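Local atomic coordinates of endoglucanase A (Clostridium acetobutylicum, PDB entry 3IK2), a protein that probably hydrolyses internal beta-1,4-glucosidic bonds in cellulose and related beta-glucans, as a family 44 glycoside hydrolase built on a TIM-like barrel. Residues 35-40 and 68-73; 43-48 and 82-87; 51-56 and 60-65. One frame throughout, in Å; residues are numbered along the deposited sequence.

The three contacts lie on one side of the chain's centre, around an excursion between barrel strand 34-37 and helix 82-93, which leads on to barrel strand 99-103. Their segments run 35-40, 43-48, 51-56, 60-65, 68-73 and 82-87 along the chain, so interactions 1 and 2 interleave and interaction 3 is nested inside both. Interactions 1 and 2, with centres about 8 Å apart, share a packed interior, where Ile37 meets Tyr84. The hairpin of interaction 3 has its centre about 13 Å from each of the others and adjoins interaction 2 through Asn46 and Asp51. Together they hold a long beta-alpha connection compact: interaction 1 packs it on its barrel strand, interaction 2 on its helix, and interaction 3 closes the hairpin within it.

Interaction 1 of 3, residues 35-40 and 68-73; sequences RRIGGN and TLYDVP
Ile37, on barrel strand 34-37, lays its side chain against the ring of Tyr70. Ile37 CD1 sits over one face of the Tyr70 ring, 3.9 Å from its centroid, in a CH-pi contact, while Ile37 CG1 lies nearer the phenolic end, 3.6 Å from Tyr70 CZ. The isoleucine chain is fully extended, with CG1 anti to the backbone N (chi1 -178°), which carries CD1 far enough from the strand to reach over the ring. A branched aliphatic residue suits this place because the same side chain also touches Trp66, Val83, Tyr84 and Val101.

Beyond this pair, Leu69 CG packs over the opposite face of the Tyr70 ring, 4.1 Å above its plane, and Trp66 meets the tyrosine edge-to-face. The polar end of the tyrosine is served separately: a water in the plane of the ring accepts from Tyr70 OH at 2.6 Å and donates to Arg36 O at 2.7 Å. Arg36 sends its own guanidinium elsewhere, to a salt bridge with Glu352, and Gly38 CA lies over one face of that group.

Tyr70 is placed by the end of helix 65-69. Asp71, with positive phi (63°), is the C-prime residue of a Schellman motif in which Asp71 N bonds Thr68 O at 3.1 Å and Val72 N bonds Leu67 O. Tyrosine therefore does two jobs where the loop meets the barrel strand: its ring supplies an apolar face for Ile37, and its hydroxyl reaches a strand carbonyl through water without any direct hydrogen bond between the segments.

Interaction 2 of 3, residues 43-48 and 82-87; sequences TGYNWE and SVYTAF. With CA (calcium ion), chain C.
Tyr45 and Tyr84 form a buried aromatic contact that joins the loop after barrel strand 34-37 to the first turn of helix 82-93. The two rings are nearly parallel, with planes at 17°, but slid so far apart that they barely overlap, their centroids being 4.9 Å apart. The touch is therefore at the rims: Tyr84 CE2 stands over one face of the Tyr45 ring, 3.4 Å from Tyr45 CE2. The side chains run past each other in opposite directions, and their hydroxyls go to different partners. Tyr45 CG is anti to its own N (chi1 171°), a rotation that turns the ring from the loop to the helix.

Val83 adds an aliphatic neighbour at the phenolic end, with Val83 CB 3.8 Å from Tyr45 OH. That hydroxyl bonds Asn50 OD1, which also accepts from Val83 N, so one amide oxygen ties the loop's tyrosine to the start of the helix, where backbone N-H groups lack acceptors within the helix itself. Tyr84 OH reaches Thr102 O on barrel strand 99-103. Tyrosine suits both places, giving a broad apolar ring to the interior and a hydroxyl that finds a partner beyond it.

Farther along the loop Glu48 holds calcium with both carboxylate oxygens, Glu48 OE1 and Glu48 OE2 each 2.5 Å from the ion. Two waters, Asp144 O, Asp147 OD1 and Ser149 O complete the coordination, linking this loop to the chain near strand 149-151. Helix 82-93 lies between parallel strands 34-37 and 99-103, as in the beta-alpha-beta units of a TIM barrel; calcium-binding loop 43-48 belongs to the long excursion inserted before that helix.

Interaction 3 of 3, residues 51-56 and 60-65; sequences DSNAGT and NESDNY
Asn53 has CG anti to its backbone N (chi1 -168°), and Ser62 has OG anti to its carbonyl carbon (chi1 -81°); these two rotations bring amide and hydroxyl together on the same face of a short antiparallel hairpin. The residues form a non-hydrogen-bonded pair, so no backbone bond joins them directly, and their side chains supply one instead. Asn53 ND2 donates to Ser62 OG at 2.7 Å, nearly straight at 161° and close to the plane of the amide. The same nitrogen also makes a weak bond to Asn60 O, 3.0 Å from Asn53 ND2. On the other branch, Asn53 OD1 accepts from Gly55 N at 2.9 Å, closing an Asx turn.

The backbone ladder runs on both sides of this pair. Asp63 N donates to Ser52 O at 3.0 Å, with a weak return bond from Ser52 N to Asp63 O, and Ala54 N meets Glu61 O at 2.9 Å. Past it, Asn60 N bonds Gly55 O at 2.9 Å. Glycine suits position 55, where a positive phi goes with an extended psi, a combination that residues with a CB seldom adopt.

Ser52 and Asp63 share the other face. A water accepts from Ser52 OG and donates to Asp63 O, while Arg41 bonds Ser52 OG and forms a salt bridge with Asp63 OD1. That oxygen also accepts from Tyr65 N, 3.0 Å away, in a second Asx turn that leads into helix 65-69. Strand 115-116 extends the sheet beyond strand 61-63. Two bonds from Asn53 ND2 thus supplement four backbone bonds across the hairpin, and side-chain oxygens of Asn53 and Asp63 cap the chain where it leaves each strand.

Interaction 1 of 3, residues 35-40 and 68-73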
ATOM      1  N   ARG A  35      -0.011  -8.121  -4.261  1.00  6.11           N
ATOM      2  CA  ARG A  35       1.448  -7.985  -4.287  1.00  6.81           C
ATOM      3  C   ARG A  35       1.883  -6.910  -5.288  1.00  6.57           C
ATOM      4  O   ARG A  35       1.267  -6.765  -6.343  1.00  6.68           O
ATOM      5  CB  ARG A  35       2.123  -9.350  -4.558  1.00  7.25           C
ATOM      6  CG  ARG A  35       1.948 -10.381  -3.423  1.00  4.66           C
ATOM      7  CD  ARG A  35       2.265 -11.797  -3.929  1.00  7.34           C
ATOM      8  NE  ARG A  35       3.713 -12.100  -4.000  1.00  9.01           N
ATOM      9  CZ  ARG A  35       4.415 -12.252  -5.132  1.00  7.55           C
ATOM     10  NH1 ARG A  35       3.826 -12.158  -6.317  1.00  4.36           N
ATOM     11  NH2 ARG A  35       5.711 -12.536  -5.078  1.00  7.91           N
ATOM     12  N   ARG A  36       2.896  -6.127  -4.913  1.00  6.01           N
ATOM     13  CA  ARG A  36       3.477  -5.095  -5.790  1.00  5.74           C
ATOM     14  C   ARG A  36       4.933  -5.393  -6.132  1.00  5.90           C
ATOM     15  O   ARG A  36       5.711  -5.793  -5.248  1.00  6.56           O
ATOM     16  CB  ARG A  36       3.409  -3.712  -5.107  1.00  4.67           C
ATOM     17  CG  ARG A  36       4.245  -2.562  -5.729  1.00  2.70           C
ATOM     18  CD  ARG A  36       3.894  -1.318  -4.987  1.00  2.00           C
ATOM     19  NE  ARG A  36       4.371  -0.017  -5.459  1.00  2.00           N
ATOM     20  CZ  ARG A  36       5.426   0.633  -4.957  1.00  2.00           C
ATOM     21  NH1 ARG A  36       6.221   0.067  -4.046  1.00  2.00           N
ATOM     22  NH2 ARG A  36       5.721   1.844  -5.387  1.00  2.00           N
ATOM     23  N   ILE A  37       5.308  -5.174  -7.394  1.00  5.82           N
ATOM     24  CA  ILE A  37       6.733  -5.023  -7.740  1.00  5.73           C
ATOM     25  C   ILE A  37       6.945  -3.559  -8.123  1.00  6.02           C
ATOM     26  O   ILE A  37       6.364  -3.074  -9.088  1.00  5.88           O
ATOM     27  CB  ILE A  37       7.274  -6.044  -8.791  1.00  5.73           C
ATOM     28  CG1 ILE A  37       8.785  -5.827  -9.025  1.00  6.92           C
ATOM     29  CG2 ILE A  37       6.444  -6.062 -10.109  1.00  4.59           C
ATOM     30  CD1 ILE A  37       9.428  -6.795 -10.056  1.00  6.49           C
ATOM     31  N   GLY A  38       7.707  -2.846  -7.291  1.00  6.05           N
ATOM     32  CA  GLY A  38       7.826  -1.388  -7.388  1.00  6.28           C
ATOM     33  C   GLY A  38       8.908  -0.820  -6.497  1.00  6.22           C
ATOM     34  O   GLY A  38       9.789  -1.548  -6.028  1.00  6.56           O
ATOM     35  N   GLY A  39       8.860   0.486  -6.261  1.00  6.09           N
ATOM     36  CA  GLY A  39       9.865   1.124  -5.400  1.00  5.80           C
ATOM     37  C   GLY A  39      11.046   1.645  -6.221  1.00  6.91           C
ATOM     38  O   GLY A  39      11.000   1.713  -7.459  1.00  5.62           O
ATOM     39  N   ASN A  40      12.123   1.990  -5.523  1.00  6.85           N
ATOM     40  CA  ASN A  40      13.227   2.688  -6.135  1.00  6.97           C
ATOM     41  C   ASN A  40      13.907   1.972  -7.277  1.00  6.70           C
ATOM     42  O   ASN A  40      14.420   2.625  -8.167  1.00  6.34           O
ATOM     43  CB  ASN A  40      14.250   3.057  -5.055  1.00  7.31           C
ATOM     44  CG  ASN A  40      13.726   4.116  -4.125  1.00  7.35           C
ATOM     45  OD1 ASN A  40      12.694   4.726  -4.403  1.00  4.32           O
ATOM     46  ND2 ASN A  40      14.411   4.323  -3.000  1.00  7.57           N
ATOM     47  N   THR A  68      18.049 -11.674  -8.870  1.00  9.28           N
ATOM     48  CA  THR A  68      18.249 -12.490  -7.665  1.00  9.60           C
ATOM     49  C   THR A  68      17.095 -12.387  -6.661  1.00  9.17           C
ATOM     50  O   THR A  68      16.625 -13.403  -6.176  1.00  9.37           O
ATOM     51  CB  THR A  68      19.660 -12.250  -6.988  1.00 10.64           C
ATOM     52  OG1 THR A  68      19.741 -10.923  -6.428  1.00 11.27           O
ATOM     53  CG2 THR A  68      20.777 -12.430  -8.021  1.00 10.55           C
ATOM     54  N   LEU A  69      16.630 -11.163  -6.382  1.00  9.21           N
ATOM     55  CA  LEU A  69      15.515 -10.904  -5.491  1.00  8.87           C
ATOM     56  C   LEU A  69      14.249 -11.678  -5.868  1.00  9.39           C
ATOM     57  O   LEU A  69      13.516 -12.164  -4.991  1.00  9.94           O
ATOM     58  CB  LEU A  69      15.230  -9.388  -5.390  1.00  8.65           C
ATOM     59  CG  LEU A  69      14.189  -8.943  -4.349  1.00  8.84           C
ATOM     60  CD1 LEU A  69      14.661  -9.285  -2.926  1.00  9.83           C
ATOM     61  CD2 LEU A  69      13.782  -7.452  -4.457  1.00 10.35           C
ATOM     62  N   TYR A  70      13.978 -11.779  -7.153  1.00  9.91           N
ATOM     63  CA  TYR A  70      12.752 -12.447  -7.621  1.00 10.78           C
ATOM     64  C   TYR A  70      12.991 -13.902  -8.043  1.00 12.29           C
ATOM     65  O   TYR A  70      12.094 -14.556  -8.574  1.00 13.70           O
ATOM     66  CB  TYR A  70      12.041 -11.587  -8.686  1.00  8.86           C
ATOM     67  CG  TYR A  70      11.476 -10.332  -8.044  1.00  7.75           C
ATOM     68  CD1 TYR A  70      12.158  -9.124  -8.090  1.00  5.04           C
ATOM     69  CD2 TYR A  70      10.277 -10.379  -7.331  1.00  7.19           C
ATOM     70  CE1 TYR A  70      11.637  -7.969  -7.442  1.00  6.82           C
ATOM     71  CE2 TYR A  70       9.756  -9.235  -6.671  1.00  7.21           C
ATOM     72  CZ  TYR A  70      10.446  -8.045  -6.727  1.00  7.17           C
ATOM     73  OH  TYR A  70       9.922  -6.940  -6.088  1.00  7.05           O
ATOM     74  N   ASP A  71      14.199 -14.412  -7.770  1.00 14.34           N
ATOM     75  CA  ASP A  71      14.482 -15.851  -7.862  1.00 16.06           C
ATOM     76  C   ASP A  71      14.311 -16.376  -9.286  1.00 16.43           C
ATOM     77  O   ASP A  71      13.826 -17.489  -9.504  1.00 16.76           O
ATOM     78  CB  ASP A  71      13.581 -16.622  -6.892  1.00 16.71           C
ATOM     79  CG  ASP A  71      13.806 -16.222  -5.448  1.00 20.51           C
ATOM     80  OD1 ASP A  71      14.978 -16.221  -5.010  1.00 26.04           O
ATOM     81  OD2 ASP A  71      12.824 -15.919  -4.726  1.00 27.56           O
ATOM     82  N   VAL A  72      14.715 -15.542 -10.242  1.00 16.49           N
ATOM     83  CA  VAL A  72      14.731 -15.877 -11.656  1.00 15.90           C
ATOM     84  C   VAL A  72      15.848 -16.906 -11.855  1.00 16.24           C
ATOM     85  O   VAL A  72      16.974 -16.657 -11.430  1.00 16.62           O
ATOM     86  CB  VAL A  72      15.034 -14.607 -12.501  1.00 15.51           C
ATOM     87  CG1 VAL A  72      15.048 -14.920 -13.984  1.00 14.00           C
ATOM     88  CG2 VAL A  72      14.039 -13.482 -12.176  1.00 14.14           C
ATOM     89  N   PRO A  73      15.547 -18.050 -12.496  1.00 16.52           N
ATOM     90  CA  PRO A  73      16.636 -19.017 -12.756  1.00 17.07           C
ATOM     91  C   PRO A  73      17.631 -18.500 -13.805  1.00 17.48           C
ATOM     92  O   PRO A  73      17.266 -17.697 -14.700  1.00 16.97           O
ATOM     93  CB  PRO A  73      15.898 -20.266 -13.243  1.00 17.35           C
ATOM     94  CG  PRO A  73      14.563 -19.768 -13.751  1.00 17.73           C
ATOM     95  CD  PRO A  73      14.241 -18.509 -13.011  1.00 16.38           C
TER
HETATM   96  O   HOH W   1       7.739  -7.530  -4.810  1.00  7.63           O

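Interaction 2 of 3, residues 43-48 and 82-87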
ATOM      1  N   THR A  43      12.554   2.287 -11.244  1.00  7.55           N
ATOM      2  CA  THR A  43      12.699   3.450 -12.150  1.00  7.06           C
ATOM      3  C   THR A  43      13.634   3.153 -13.319  1.00  8.13           C
ATOM      4  O   THR A  43      13.359   3.522 -14.484  1.00  8.60           O
ATOM      5  CB  THR A  43      13.197   4.683 -11.390  1.00  7.29           C
ATOM      6  OG1 THR A  43      12.259   5.017 -10.364  1.00  2.99           O
ATOM      7  CG2 THR A  43      13.395   5.882 -12.331  1.00  6.63           C
ATOM      8  N   GLY A  44      14.752   2.498 -13.011  1.00  8.28           N
ATOM      9  CA  GLY A  44      15.735   2.186 -14.028  1.00  8.49           C
ATOM     10  C   GLY A  44      15.821   0.719 -14.412  1.00  8.74           C
ATOM     11  O   GLY A  44      16.818   0.300 -15.040  1.00  9.91           O
ATOM     12  N   TYR A  45      14.792  -0.056 -14.044  1.00  8.00           N
ATOM     13  CA  TYR A  45      14.632  -1.438 -14.516  1.00  7.23           C
ATOM     14  C   TYR A  45      14.397  -1.526 -16.028  1.00  7.29           C
ATOM     15  O   TYR A  45      13.458  -0.924 -16.584  1.00  7.71           O
ATOM     16  CB  TYR A  45      13.505  -2.179 -13.772  1.00  6.43           C
ATOM     17  CG  TYR A  45      13.154  -3.525 -14.371  1.00  4.58           C
ATOM     18  CD1 TYR A  45      13.936  -4.655 -14.118  1.00  5.10           C
ATOM     19  CD2 TYR A  45      12.051  -3.666 -15.202  1.00  4.67           C
ATOM     20  CE1 TYR A  45      13.617  -5.883 -14.690  1.00  4.83           C
ATOM     21  CE2 TYR A  45      11.706  -4.897 -15.762  1.00  3.16           C
ATOM     22  CZ  TYR A  45      12.488  -5.997 -15.505  1.00  5.69           C
ATOM     23  OH  TYR A  45      12.166  -7.217 -16.085  1.00  6.75           O
ATOM     24  N   ASN A  46      15.234  -2.339 -16.653  1.00  6.98           N
ATOM     25  CA  ASN A  46      15.228  -2.577 -18.072  1.00  7.35           C
ATOM     26  C   ASN A  46      14.573  -3.921 -18.338  1.00  7.44           C
ATOM     27  O   ASN A  46      15.130  -4.945 -17.947  1.00  7.18           O
ATOM     28  CB  ASN A  46      16.690  -2.587 -18.533  1.00  7.09           C
ATOM     29  CG  ASN A  46      16.841  -2.762 -20.032  1.00  7.46           C
ATOM     30  OD1 ASN A  46      15.990  -3.349 -20.697  1.00  9.27           O
ATOM     31  ND2 ASN A  46      17.936  -2.232 -20.577  1.00  7.39           N
ATOM     32  N   TRP A  47      13.406  -3.926 -19.010  1.00  7.24           N
ATOM     33  CA  TRP A  47      12.611  -5.160 -19.167  1.00  6.29           C
ATOM     34  C   TRP A  47      13.210  -6.130 -20.165  1.00  7.38           C
ATOM     35  O   TRP A  47      12.967  -7.352 -20.112  1.00  6.97           O
ATOM     36  CB  TRP A  47      11.137  -4.844 -19.485  1.00  6.02           C
ATOM     37  CG  TRP A  47      10.835  -4.475 -20.929  1.00  6.70           C
ATOM     38  CD1 TRP A  47      11.004  -3.245 -21.543  1.00  6.51           C
ATOM     39  CD2 TRP A  47      10.340  -5.357 -21.938  1.00  4.82           C
ATOM     40  NE1 TRP A  47      10.602  -3.317 -22.856  1.00  6.07           N
ATOM     41  CE2 TRP A  47      10.205  -4.606 -23.123  1.00  7.46           C
ATOM     42  CE3 TRP A  47       9.958  -6.704 -21.940  1.00  7.09           C
ATOM     43  CZ2 TRP A  47       9.725  -5.170 -24.304  1.00  8.52           C
ATOM     44  CZ3 TRP A  47       9.486  -7.266 -23.114  1.00  6.45           C
ATOM     45  CH2 TRP A  47       9.366  -6.505 -24.273  1.00  6.65           C
ATOM     46  N   GLU A  48      13.984  -5.569 -21.091  1.00  8.39           N
ATOM     47  CA  GLU A  48      14.680  -6.350 -22.117  1.00  8.31           C
ATOM     48  C   GLU A  48      15.762  -7.270 -21.573  1.00  8.27           C
ATOM     49  O   GLU A  48      15.929  -8.374 -22.065  1.00  8.40           O
ATOM     50  CB  GLU A  48      15.253  -5.412 -23.180  1.00  8.70           C
ATOM     51  CG  GLU A  48      14.176  -4.520 -23.852  1.00  6.15           C
ATOM     52  CD  GLU A  48      14.762  -3.678 -24.950  1.00  6.81           C
ATOM     53  OE1 GLU A  48      16.028  -3.603 -25.016  1.00  6.29           O
ATOM     54  OE2 GLU A  48      13.970  -3.139 -25.785  1.00  4.08           O
ATOM     55  N   SER A  82      11.572 -11.402 -17.351  1.00  8.30           N
ATOM     56  CA  SER A  82      11.655 -12.596 -16.496  1.00  7.97           C
ATOM     57  C   SER A  82      11.478 -12.283 -14.996  1.00  7.61           C
ATOM     58  O   SER A  82      10.956 -13.107 -14.247  1.00  8.04           O
ATOM     59  CB  SER A  82      12.948 -13.392 -16.760  1.00  7.55           C
ATOM     60  OG  SER A  82      14.084 -12.745 -16.206  1.00  9.15           O
ATOM     61  N   VAL A  83      11.906 -11.096 -14.569  1.00  6.71           N
ATOM     62  CA  VAL A  83      11.702 -10.651 -13.205  1.00  6.03           C
ATOM     63  C   VAL A  83      10.186 -10.525 -12.908  1.00  6.21           C
ATOM     64  O   VAL A  83       9.691 -11.031 -11.893  1.00  6.14           O
ATOM     65  CB  VAL A  83      12.468  -9.308 -12.935  1.00  6.23           C
ATOM     66  CG1 VAL A  83      12.002  -8.620 -11.630  1.00  5.92           C
ATOM     67  CG2 VAL A  83      14.018  -9.500 -12.947  1.00  3.94           C
ATOM     68  N   TYR A  84       9.466  -9.847 -13.806  1.00  6.65           N
ATOM     69  CA  TYR A  84       8.006  -9.625 -13.693  1.00  6.10           C
ATOM     70  C   TYR A  84       7.190 -10.906 -13.906  1.00  6.28           C
ATOM     71  O   TYR A  84       6.160 -11.112 -13.253  1.00  6.17           O
ATOM     72  CB  TYR A  84       7.548  -8.517 -14.654  1.00  5.95           C
ATOM     73  CG  TYR A  84       7.905  -7.105 -14.198  1.00  7.14           C
ATOM     74  CD1 TYR A  84       6.958  -6.087 -14.244  1.00  7.01           C
ATOM     75  CD2 TYR A  84       9.181  -6.791 -13.727  1.00  5.27           C
ATOM     76  CE1 TYR A  84       7.267  -4.800 -13.850  1.00  5.35           C
ATOM     77  CE2 TYR A  84       9.496  -5.513 -13.310  1.00  4.66           C
ATOM     78  CZ  TYR A  84       8.531  -4.520 -13.382  1.00  5.69           C
ATOM     79  OH  TYR A  84       8.835  -3.240 -12.998  1.00  6.10           O
ATOM     80  N   THR A  85       7.623 -11.765 -14.823  1.00  6.39           N
ATOM     81  CA  THR A  85       6.926 -13.036 -14.966  1.00  6.75           C
ATOM     82  C   THR A  85       7.182 -13.992 -13.776  1.00  7.18           C
ATOM     83  O   THR A  85       6.264 -14.664 -13.305  1.00  7.87           O
ATOM     84  CB  THR A  85       7.060 -13.655 -16.402  1.00  7.11           C
ATOM     85  OG1 THR A  85       8.410 -14.041 -16.669  1.00  7.43           O
ATOM     86  CG2 THR A  85       6.620 -12.628 -17.470  1.00  2.78           C
ATOM     87  N   ALA A  86       8.385 -13.998 -13.213  1.00  7.83           N
ATOM     88  CA  ALA A  86       8.591 -14.774 -11.978  1.00  7.65           C
ATOM     89  C   ALA A  86       7.655 -14.227 -10.883  1.00  7.62           C
ATOM     90  O   ALA A  86       6.956 -14.989 -10.217  1.00  7.07           O
ATOM     91  CB  ALA A  86      10.055 -14.723 -11.520  1.00  7.65           C
ATOM     92  N   PHE A  87       7.660 -12.900 -10.721  1.00  7.11           N
ATOM     93  CA  PHE A  87       6.765 -12.213  -9.784  1.00  7.14           C
ATOM     94  C   PHE A  87       5.275 -12.568  -9.972  1.00  6.80           C
ATOM     95  O   PHE A  87       4.634 -13.061  -9.044  1.00  6.92           O
ATOM     96  CB  PHE A  87       6.980 -10.693  -9.816  1.00  5.91           C
ATOM     97  CG  PHE A  87       6.045  -9.943  -8.919  1.00  5.84           C
ATOM     98  CD1 PHE A  87       6.290  -9.857  -7.561  1.00  5.05           C
ATOM     99  CD2 PHE A  87       4.908  -9.303  -9.443  1.00  7.25           C
ATOM    100  CE1 PHE A  87       5.404  -9.166  -6.729  1.00  6.10           C
ATOM    101  CE2 PHE A  87       4.012  -8.619  -8.601  1.00  4.29           C
ATOM    102  CZ  PHE A  87       4.275  -8.556  -7.252  1.00  4.80           C
TER
HETATM  103 CA    CA C 514      15.898  -2.131 -27.096  1.00  7.53          CA
HETATM  104  O   HOH W   2      18.042  -1.712 -26.069  1.00 10.09           O
HETATM  105  O   HOH W   3      14.237  -1.857 -28.701  1.00 18.21           O

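Interaction 3 of 3, residues 51-56 and 60-65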
ATOM      1  N   ASP A  51      18.368  -5.869 -16.129  1.00  7.77           N
ATOM      2  CA  ASP A  51      19.268  -4.968 -15.428  1.00  7.73           C
ATOM      3  C   ASP A  51      18.518  -3.846 -14.733  1.00  7.45           C
ATOM      4  O   ASP A  51      17.440  -3.408 -15.169  1.00  7.81           O
ATOM      5  CB  ASP A  51      20.320  -4.370 -16.390  1.00  7.83           C
ATOM      6  CG  ASP A  51      21.212  -5.434 -17.009  1.00  7.56           C
ATOM      7  OD1 ASP A  51      21.197  -6.575 -16.508  1.00  8.75           O
ATOM      8  OD2 ASP A  51      21.921  -5.139 -17.989  1.00  8.20           O
ATOM      9  N   SER A  52      19.085  -3.380 -13.632  1.00  7.36           N
ATOM     10  CA  SER A  52      18.498  -2.247 -12.927  1.00  6.80           C
ATOM     11  C   SER A  52      19.606  -1.498 -12.190  1.00  7.64           C
ATOM     12  O   SER A  52      20.751  -1.970 -12.101  1.00  6.97           O
ATOM     13  CB  SER A  52      17.337  -2.699 -12.018  1.00  7.04           C
ATOM     14  OG  SER A  52      17.760  -3.584 -10.964  1.00  7.18           O
ATOM     15  N   ASN A  53      19.264  -0.327 -11.658  1.00  8.19           N
ATOM     16  CA  ASN A  53      20.204   0.496 -10.942  1.00  7.77           C
ATOM     17  C   ASN A  53      19.637   0.913  -9.575  1.00  8.45           C
ATOM     18  O   ASN A  53      18.483   1.369  -9.468  1.00  8.77           O
ATOM     19  CB  ASN A  53      20.613   1.693 -11.816  1.00  7.57           C
ATOM     20  CG  ASN A  53      21.827   2.463 -11.264  1.00  8.45           C
ATOM     21  OD1 ASN A  53      21.705   3.224 -10.310  1.00  4.76           O
ATOM     22  ND2 ASN A  53      22.988   2.287 -11.896  1.00  7.86           N
ATOM     23  N   ALA A  54      20.456   0.730  -8.538  1.00  7.99           N
ATOM     24  CA  ALA A  54      20.074   1.034  -7.154  1.00  8.84           C
ATOM     25  C   ALA A  54      19.848   2.525  -6.895  1.00  9.26           C
ATOM     26  O   ALA A  54      19.168   2.882  -5.922  1.00  9.76           O
ATOM     27  CB  ALA A  54      21.117   0.475  -6.145  1.00  6.94           C
ATOM     28  N   GLY A  55      20.400   3.385  -7.754  1.00  8.84           N
ATOM     29  CA  GLY A  55      20.388   4.818  -7.477  1.00  9.01           C
ATOM     30  C   GLY A  55      21.150   5.068  -6.180  1.00  9.72           C
ATOM     31  O   GLY A  55      22.038   4.295  -5.784  1.00  8.10           O
ATOM     32  N   THR A  56      20.793   6.143  -5.493  1.00 10.92           N
ATOM     33  CA  THR A  56      21.559   6.523  -4.320  1.00 10.92           C
ATOM     34  C   THR A  56      21.347   5.621  -3.088  1.00 10.98           C
ATOM     35  O   THR A  56      22.067   5.786  -2.119  1.00 10.28           O
ATOM     36  CB  THR A  56      21.384   8.014  -3.987  1.00 11.88           C
ATOM     37  OG1 THR A  56      19.986   8.295  -3.779  1.00 11.74           O
ATOM     38  CG2 THR A  56      21.975   8.876  -5.146  1.00  7.99           C
ATOM     39  N   ASN A  60      24.725   3.930  -6.821  1.00  9.44           N
ATOM     40  CA  ASN A  60      24.359   4.047  -8.225  1.00  8.68           C
ATOM     41  C   ASN A  60      24.778   2.784  -8.936  1.00  8.31           C
ATOM     42  O   ASN A  60      25.301   2.844 -10.034  1.00  7.73           O
ATOM     43  CB  ASN A  60      25.063   5.244  -8.840  1.00  8.61           C
ATOM     44  CG  ASN A  60      24.439   6.550  -8.441  1.00  8.68           C
ATOM     45  OD1 ASN A  60      23.225   6.651  -8.330  1.00  9.61           O
ATOM     46  ND2 ASN A  60      25.269   7.579  -8.252  1.00  8.38           N
ATOM     47  N   GLU A  61      24.570   1.639  -8.285  1.00  8.41           N
ATOM     48  CA  GLU A  61      25.041   0.355  -8.827  1.00  8.71           C
ATOM     49  C   GLU A  61      24.084  -0.278  -9.847  1.00  9.14           C
ATOM     50  O   GLU A  61      22.873  -0.472  -9.574  1.00  8.03           O
ATOM     51  CB  GLU A  61      25.320  -0.620  -7.688  1.00  8.49           C
ATOM     52  CG  GLU A  61      25.900  -1.948  -8.136  1.00 10.65           C
ATOM     53  CD  GLU A  61      26.153  -2.862  -6.970  1.00 12.85           C
ATOM     54  OE1 GLU A  61      27.188  -2.667  -6.315  1.00 13.92           O
ATOM     55  OE2 GLU A  61      25.304  -3.749  -6.700  1.00 12.90           O
ATOM     56  N   SER A  62      24.649  -0.593 -11.011  1.00  8.69           N
ATOM     57  CA  SER A  62      23.943  -1.313 -12.059  1.00  8.97           C
ATOM     58  C   SER A  62      24.299  -2.788 -11.954  1.00  9.16           C
ATOM     59  O   SER A  62      25.481  -3.164 -11.969  1.00  7.66           O
ATOM     60  CB  SER A  62      24.329  -0.780 -13.432  1.00  8.88           C
ATOM     61  OG  SER A  62      23.613   0.397 -13.716  1.00  8.93           O
ATOM     62  N   ASP A  63      23.271  -3.625 -11.856  1.00  8.74           N
ATOM     63  CA  ASP A  63      23.497  -4.993 -11.456  1.00  9.12           C
ATOM     64  C   ASP A  63      22.283  -5.901 -11.716  1.00  8.94           C
ATOM     65  O   ASP A  63      21.253  -5.482 -12.284  1.00  9.79           O
ATOM     66  CB  ASP A  63      23.919  -5.036  -9.968  1.00  8.40           C
ATOM     67  CG  ASP A  63      22.844  -4.483  -9.049  1.00  9.11           C
ATOM     68  OD1 ASP A  63      21.663  -4.476  -9.471  1.00  8.95           O
ATOM     69  OD2 ASP A  63      23.168  -4.049  -7.922  1.00  8.27           O
ATOM     70  N   ASN A  64      22.414  -7.142 -11.276  1.00  8.12           N
ATOM     71  CA  ASN A  64      21.385  -8.153 -11.475  1.00  8.96           C
ATOM     72  C   ASN A  64      20.475  -8.291 -10.237  1.00  8.28           C
ATOM     73  O   ASN A  64      19.855  -9.324 -10.045  1.00  8.38           O
ATOM     74  CB  ASN A  64      22.045  -9.511 -11.760  1.00  9.18           C
ATOM     75  CG  ASN A  64      22.820 -10.060 -10.534  1.00 10.22           C
ATOM     76  OD1 ASN A  64      22.915  -9.411  -9.494  1.00  9.94           O
ATOM     77  ND2 ASN A  64      23.359 -11.259 -10.667  1.00 12.81           N
ATOM     78  N   TYR A  65      20.393  -7.246  -9.417  1.00  8.28           N
ATOM     79  CA  TYR A  65      19.691  -7.312  -8.128  1.00  8.36           C
ATOM     80  C   TYR A  65      18.252  -7.849  -8.245  1.00  8.01           C
ATOM     81  O   TYR A  65      17.823  -8.714  -7.474  1.00  7.40           O
ATOM     82  CB  TYR A  65      19.699  -5.931  -7.443  1.00  8.85           C
ATOM     83  CG  TYR A  65      18.896  -5.884  -6.149  1.00  9.49           C
ATOM     84  CD1 TYR A  65      19.412  -6.416  -4.967  1.00 11.20           C
ATOM     85  CD2 TYR A  65      17.616  -5.287  -6.113  1.00  8.81           C
ATOM     86  CE1 TYR A  65      18.667  -6.377  -3.768  1.00 11.10           C
ATOM     87  CE2 TYR A  65      16.867  -5.249  -4.945  1.00  7.59           C
ATOM     88  CZ  TYR A  65      17.392  -5.802  -3.774  1.00 10.30           C
ATOM     89  OH  TYR A  65      16.656  -5.758  -2.606  1.00 10.55           O
TER
HETATM   90  O   HOH W   4      18.358  -5.998 -12.005  1.00  7.34           O